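PDB 3VF1: 11R-lipoxygenase from Gersemia fruticosa, which probably catalyses the insertion of molecular oxygen into polyunsaturated fatty acids at a non-heme iron centre, under regulation by calcium. Local coordinates for residues 261-273 against 481-493. Residues are numbered along the deposited sequence; the frame is centred on the assembly and turned at random.
With FRU (beta-D-fructofuranose), chain C; GLC (alpha-D-glucopyranose), chain B.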
loop_
_atom_site.group_PDB
_atom_site.type_symbol
_atom_site.label_atom_id
_atom_site.label_comp_id
_atom_site.label_asym_id
_atom_site.label_seq_id
_atom_site.Cartn_x
_atom_site.Cartn_y
_atom_site.Cartn_z
ATOM N N PHE A 261 -16.793 9.986 -4.104
ATOM C CA PHE A 261 -15.560 10.691 -4.442
ATOM C C PHE A 261 -14.839 11.146 -3.179
ATOM O O PHE A 261 -13.715 11.642 -3.240
ATOM C CB PHE A 261 -15.859 11.888 -5.347
ATOM C CG PHE A 261 -16.292 11.503 -6.733
ATOM C CD1 PHE A 261 -17.605 11.142 -6.990
ATOM C CD2 PHE A 261 -15.385 11.497 -7.777
ATOM C CE1 PHE A 261 -18.004 10.783 -8.264
ATOM C CE2 PHE A 261 -15.777 11.139 -9.054
ATOM C CZ PHE A 261 -17.089 10.783 -9.297
ATOM N N LEU A 262 -15.492 10.970 -2.033
ATOM C CA LEU A 262 -14.908 11.324 -0.747
ATOM C C LEU A 262 -14.618 10.081 0.088
ATOM O O LEU A 262 -13.560 9.968 0.701
ATOM C CB LEU A 262 -15.860 12.230 0.037
ATOM C CG LEU A 262 -16.219 13.581 -0.578
ATOM C CD1 LEU A 262 -17.196 14.312 0.328
ATOM C CD2 LEU A 262 -14.975 14.419 -0.815
ATOM N N ASN A 263 -15.565 9.149 0.107
ATOM C CA ASN A 263 -15.503 8.013 1.015
ATOM C C ASN A 263 -15.554 6.678 0.284
ATOM O O ASN A 263 -15.933 5.658 0.859
ATOM C CB ASN A 263 -16.647 8.100 2.025
ATOM C CG ASN A 263 -16.665 9.424 2.766
ATOM O OD1 ASN A 263 -15.621 9.934 3.174
ATOM N ND2 ASN A 263 -17.855 9.993 2.933
ATOM N N GLY A 264 -15.175 6.689 -0.989
ATOM C CA GLY A 264 -15.066 5.465 -1.757
ATOM C C GLY A 264 -13.669 4.893 -1.643
ATOM O O GLY A 264 -13.165 4.691 -0.542
ATOM N N SER A 265 -13.035 4.645 -2.784
ATOM C CA SER A 265 -11.681 4.108 -2.803
ATOM C C SER A 265 -10.676 5.091 -3.399
ATOM O O SER A 265 -9.485 4.794 -3.475
ATOM C CB SER A 265 -11.646 2.799 -3.590
ATOM O OG SER A 265 -12.448 1.812 -2.965
ATOM N N ASN A 266 -11.155 6.261 -3.817
ATOM C CA ASN A 266 -10.296 7.240 -4.472
ATOM C C ASN A 266 -10.682 8.677 -4.135
ATOM O O ASN A 266 -11.397 9.328 -4.898
ATOM C CB ASN A 266 -10.340 7.037 -5.985
ATOM C CG ASN A 266 -9.422 7.987 -6.725
ATOM O OD1 ASN A 266 -8.510 8.573 -6.137
ATOM N ND2 ASN A 266 -9.651 8.142 -8.023
ATOM N N PRO A 267 -10.205 9.179 -2.984
ATOM C CA PRO A 267 -10.488 10.539 -2.518
ATOM C C PRO A 267 -9.383 11.531 -2.882
ATOM O O PRO A 267 -9.168 12.493 -2.145
ATOM C CB PRO A 267 -10.546 10.358 -1.004
ATOM C CG PRO A 267 -9.520 9.294 -0.737
ATOM C CD PRO A 267 -9.496 8.393 -1.959
ATOM N N GLU A 268 -8.704 11.308 -4.004
ATOM C CA GLU A 268 -7.530 12.103 -4.357
ATOM C C GLU A 268 -7.779 13.155 -5.438
ATOM O O GLU A 268 -6.883 13.934 -5.755
ATOM C CB GLU A 268 -6.405 11.181 -4.832
ATOM C CG GLU A 268 -5.725 10.394 -3.726
ATOM C CD GLU A 268 -4.436 9.742 -4.194
ATOM O OE1 GLU A 268 -4.309 9.477 -5.412
ATOM O OE2 GLU A 268 -3.545 9.505 -3.349
ATOM N N VAL A 269 -8.981 13.183 -6.003
ATOM C CA VAL A 269 -9.222 13.993 -7.195
ATOM C C VAL A 269 -10.027 15.264 -6.934
ATOM O O VAL A 269 -9.641 16.345 -7.374
ATOM C CB VAL A 269 -9.929 13.170 -8.287
ATOM C CG1 VAL A 269 -10.110 14.006 -9.545
ATOM C CG2 VAL A 269 -9.131 11.911 -8.596
ATOM N N ILE A 270 -11.144 15.141 -6.227
ATOM C CA ILE A 270 -12.037 16.278 -6.034
ATOM C C ILE A 270 -11.334 17.422 -5.311
ATOM O O ILE A 270 -10.516 17.198 -4.421
ATOM C CB ILE A 270 -13.304 15.882 -5.252
ATOM C CG1 ILE A 270 -14.321 17.024 -5.286
ATOM C CG2 ILE A 270 -12.955 15.516 -3.815
ATOM C CD1 ILE A 270 -15.718 16.608 -4.871
ATOM N N ARG A 271 -11.656 18.652 -5.703
ATOM C CA ARG A 271 -11.071 19.829 -5.073
ATOM C C ARG A 271 -11.959 21.053 -5.251
ATOM O O ARG A 271 -12.758 21.122 -6.183
ATOM C CB ARG A 271 -9.689 20.114 -5.658
ATOM C CG ARG A 271 -9.701 20.570 -7.104
ATOM C CD ARG A 271 -8.291 20.783 -7.610
ATOM N NE ARG A 271 -7.557 21.712 -6.756
ATOM C CZ ARG A 271 -6.237 21.707 -6.589
ATOM N NH1 ARG A 271 -5.478 20.815 -7.215
ATOM N NH2 ARG A 271 -5.671 22.596 -5.784
ATOM N N ARG A 272 -11.814 22.019 -4.349
ATOM C CA ARG A 272 -12.584 23.253 -4.428
ATOM C C ARG A 272 -12.311 23.969 -5.745
ATOM O O ARG A 272 -11.186 23.975 -6.237
ATOM C CB ARG A 272 -12.252 24.173 -3.252
ATOM C CG ARG A 272 -12.883 25.552 -3.363
ATOM C CD ARG A 272 -12.591 26.414 -2.144
ATOM N NE ARG A 272 -13.094 27.775 -2.319
ATOM C CZ ARG A 272 -13.111 28.702 -1.366
ATOM N NH1 ARG A 272 -12.653 28.427 -0.151
ATOM N NH2 ARG A 272 -13.592 29.911 -1.628
ATOM N N CYS A 273 -13.356 24.567 -6.310
ATOM C CA CYS A 273 -13.249 25.273 -7.579
ATOM C C CYS A 273 -13.728 26.709 -7.422
ATOM O O CYS A 273 -14.921 26.960 -7.255
ATOM C CB CYS A 273 -14.073 24.562 -8.651
ATOM S SG CYS A 273 -14.001 25.338 -10.281
ATOM N N GLN A 481 -4.568 22.483 0.363
ATOM C CA GLN A 481 -4.459 23.230 -0.885
ATOM C C GLN A 481 -5.588 22.845 -1.841
ATOM O O GLN A 481 -5.907 23.587 -2.768
ATOM C CB GLN A 481 -3.088 23.012 -1.536
ATOM C CG GLN A 481 -2.885 21.640 -2.165
ATOM C CD GLN A 481 -3.043 21.651 -3.677
ATOM O OE1 GLN A 481 -3.203 22.707 -4.291
ATOM N NE2 GLN A 481 -2.992 20.471 -4.285
ATOM N N ARG A 482 -6.194 21.684 -1.603
ATOM C CA ARG A 482 -7.356 21.257 -2.376
ATOM C C ARG A 482 -8.645 21.858 -1.818
ATOM O O ARG A 482 -9.693 21.794 -2.456
ATOM C CB ARG A 482 -7.463 19.732 -2.397
ATOM C CG ARG A 482 -6.469 19.049 -3.319
ATOM C CD ARG A 482 -6.978 17.686 -3.745
ATOM N NE ARG A 482 -6.875 16.696 -2.677
ATOM C CZ ARG A 482 -7.722 15.684 -2.494
ATOM N NH1 ARG A 482 -8.760 15.512 -3.300
ATOM N NH2 ARG A 482 -7.531 14.839 -1.491
ATOM N N GLY A 483 -8.564 22.438 -0.625
ATOM C CA GLY A 483 -9.707 23.092 -0.013
ATOM C C GLY A 483 -10.805 22.127 0.391
ATOM O O GLY A 483 -11.976 22.500 0.436
ATOM N N VAL A 484 -10.430 20.889 0.702
ATOM C CA VAL A 484 -11.404 19.856 1.045
ATOM C C VAL A 484 -11.275 19.376 2.489
ATOM O O VAL A 484 -12.028 18.507 2.927
ATOM C CB VAL A 484 -11.274 18.629 0.122
ATOM C CG1 VAL A 484 -11.553 19.015 -1.321
ATOM C CG2 VAL A 484 -9.894 17.999 0.259
ATOM N N ASP A 485 -10.329 19.942 3.231
ATOM C CA ASP A 485 -10.061 19.476 4.588
ATOM C C ASP A 485 -11.116 19.945 5.591
ATOM O O ASP A 485 -11.116 19.510 6.742
ATOM C CB ASP A 485 -8.666 19.919 5.042
ATOM C CG ASP A 485 -8.525 21.428 5.120
ATOM O OD1 ASP A 485 -9.351 22.141 4.509
ATOM O OD2 ASP A 485 -7.581 21.901 5.788
ATOM N N GLY A 486 -12.014 20.824 5.156
ATOM C CA GLY A 486 -13.056 21.341 6.026
ATOM C C GLY A 486 -14.400 20.649 5.873
ATOM O O GLY A 486 -15.332 20.928 6.627
ATOM N N LEU A 487 -14.504 19.745 4.903
ATOM C CA LEU A 487 -15.759 19.048 4.633
ATOM C C LEU A 487 -16.170 18.143 5.796
ATOM O O LEU A 487 -15.429 17.248 6.190
ATOM C CB LEU A 487 -15.642 18.236 3.343
ATOM C CG LEU A 487 -15.436 19.058 2.067
ATOM C CD1 LEU A 487 -15.288 18.146 0.857
ATOM C CD2 LEU A 487 -16.584 20.036 1.861
ATOM N N ARG A 488 -17.369 18.382 6.324
ATOM C CA ARG A 488 -17.858 17.678 7.509
ATOM C C ARG A 488 -18.058 16.178 7.292
ATOM O O ARG A 488 -17.808 15.380 8.195
ATOM C CB ARG A 488 -19.176 18.296 7.980
ATOM C CG ARG A 488 -19.063 19.736 8.450
ATOM C CD ARG A 488 -18.496 19.822 9.856
ATOM N NE ARG A 488 -18.491 21.195 10.359
ATOM C CZ ARG A 488 -18.064 21.553 11.566
ATOM N NH1 ARG A 488 -17.598 20.643 12.411
ATOM N NH2 ARG A 488 -18.101 22.828 11.929
ATOM N N LYS A 489 -18.516 15.794 6.102
ATOM C CA LYS A 489 -18.841 14.395 5.831
ATOM C C LYS A 489 -17.804 13.745 4.916
ATOM O O LYS A 489 -18.118 12.847 4.137
ATOM C CB LYS A 489 -20.249 14.284 5.240
ATOM C CG LYS A 489 -21.312 14.925 6.125
ATOM C CD LYS A 489 -22.714 14.782 5.560
ATOM C CE LYS A 489 -23.331 13.443 5.928
ATOM N NZ LYS A 489 -24.775 13.385 5.572
ATOM N N PHE A 490 -16.565 14.213 5.031
ATOM C CA PHE A 490 -15.430 13.632 4.329
ATOM C C PHE A 490 -14.703 12.728 5.324
ATOM O O PHE A 490 -13.696 13.115 5.916
ATOM C CB PHE A 490 -14.511 14.750 3.835
ATOM C CG PHE A 490 -13.447 14.302 2.867
ATOM C CD1 PHE A 490 -13.320 12.975 2.488
ATOM C CD2 PHE A 490 -12.564 15.227 2.336
ATOM C CE1 PHE A 490 -12.332 12.590 1.594
ATOM C CE2 PHE A 490 -11.580 14.845 1.450
ATOM C CZ PHE A 490 -11.463 13.527 1.079
ATOM N N TYR A 491 -15.229 11.524 5.510
ATOM C CA TYR A 491 -14.793 10.650 6.594
ATOM C C TYR A 491 -13.362 10.148 6.422
ATOM O O TYR A 491 -12.643 9.983 7.404
ATOM C CB TYR A 491 -15.760 9.473 6.733
ATOM C CG TYR A 491 -17.184 9.914 6.975
ATOM C CD1 TYR A 491 -17.469 10.938 7.868
ATOM C CD2 TYR A 491 -18.243 9.324 6.297
ATOM C CE1 TYR A 491 -18.765 11.352 8.092
ATOM C CE2 TYR A 491 -19.544 9.734 6.511
ATOM C CZ TYR A 491 -19.800 10.748 7.411
ATOM O OH TYR A 491 -21.092 11.163 7.632
ATOM N N TYR A 492 -12.950 9.901 5.183
ATOM C CA TYR A 492 -11.567 9.525 4.922
ATOM C C TYR A 492 -10.620 10.594 5.452
ATOM O O TYR A 492 -9.597 10.286 6.054
ATOM C CB TYR A 492 -11.316 9.343 3.427
ATOM C CG TYR A 492 -9.854 9.488 3.063
ATOM C CD1 TYR A 492 -9.323 10.730 2.743
ATOM C CD2 TYR A 492 -9.000 8.391 3.062
ATOM C CE1 TYR A 492 -7.989 10.877 2.422
ATOM C CE2 TYR A 492 -7.662 8.528 2.740
ATOM C CZ TYR A 492 -7.163 9.774 2.421
ATOM O OH TYR A 492 -5.833 9.919 2.100
ATOM N N LYS A 493 -10.966 11.854 5.217
ATOM C CA LYS A 493 -10.116 12.972 5.611
ATOM C C LYS A 493 -9.976 13.059 7.125
ATOM O O LYS A 493 -8.877 13.247 7.642
ATOM C CB LYS A 493 -10.672 14.284 5.052
ATOM C CG LYS A 493 -10.010 15.536 5.608
ATOM C CD LYS A 493 -10.782 16.125 6.779
ATOM C CE LYS A 493 -12.152 16.629 6.349
ATOM N NZ LYS A 493 -12.900 17.271 7.461
HETATM C C1 FRU C . -9.669 17.472 10.624
HETATM C C2 FRU C . -10.638 18.580 11.016
HETATM C C3 FRU C . -11.170 18.381 12.427
HETATM C C4 FRU C . -12.628 18.777 12.328
HETATM C C5 FRU C . -12.975 18.524 10.869
HETATM C C6 FRU C . -13.967 19.568 10.371
HETATM O O1 FRU C . -10.320 16.225 10.703
HETATM O O2 FRU C . -9.983 19.828 10.975
HETATM O O3 FRU C . -10.486 19.186 13.361
HETATM O O4 FRU C . -13.449 18.036 13.198
HETATM O O5 FRU C . -11.757 18.572 10.144
HETATM O O6 FRU C . -14.912 18.987 9.503
HETATM C C1 GLC B . -9.964 20.397 9.687
HETATM C C2 GLC B . -8.665 21.174 9.507
HETATM C C3 GLC B . -8.611 22.357 10.463
HETATM C C4 GLC B . -9.867 23.201 10.302
HETATM C C5 GLC B . -11.117 22.337 10.433
HETATM C C6 GLC B . -12.361 23.180 10.171
HETATM O O2 GLC B . -7.563 20.325 9.741
HETATM O O3 GLC B . -7.467 23.140 10.202
HETATM O O4 GLC B . -9.889 24.215 11.281
HETATM O O5 GLC B . -11.071 21.262 9.515
HETATM O O6 GLC B . -13.487 22.604 10.798
#
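Pro267 O is gripped by both terminal nitrogens of Arg482: NH2 binds it at 2.9 Å in the plane of the carbonyl, and NH1 adds a weak bond. NH1 also reaches Ile270 O at 2.7 Å, though the bond is bent and weak. One guanidinium thus ties together two carbonyls of the loop 267-270, which fixes its rotation; Val484 CG2 lies over one face and Glu268 O over the rim of the other. The bend at chi3 (-75°) swings the arginine head back to the loop, while its backbone O accepts a bond from Arg272 N (2.9 Å). At the margin, Arg271 NH2 gives a hydrogen bond to Gln481 OE1 (2.9 Å), coming from above the amide plane, the two flat groups standing 76° apart.

A second polar clasp lies at the start of helix 491-514. Asn263 ND2 gives an almost linear bond to Lys489 O (3.1 Å), and OD1 receives weak bonds from the N atoms of Tyr491 and Tyr492, amides of the first helical turn. The Asn263 amide runs nearly parallel to the Tyr491 ring. Between the clasps, Leu262 CD2 sits over the centre of the Phe490 face (3.8 Å from the centroid), and Pro267 CG sits likewise over Tyr492, whose hydroxyl bonds to Gln574.

Beyond the interface, Lys493 NZ holds Leu487 O and the fructose O5 of the bound sugar. Within the lipoxygenase catalytic domain, the end of helix 254-263 and the following loop pack on the start of helix 491-514, with Phe490 as N-cap residue, while outermost strand 271-272 meets the Schellman motif at Gly483 that ends helix 475-481.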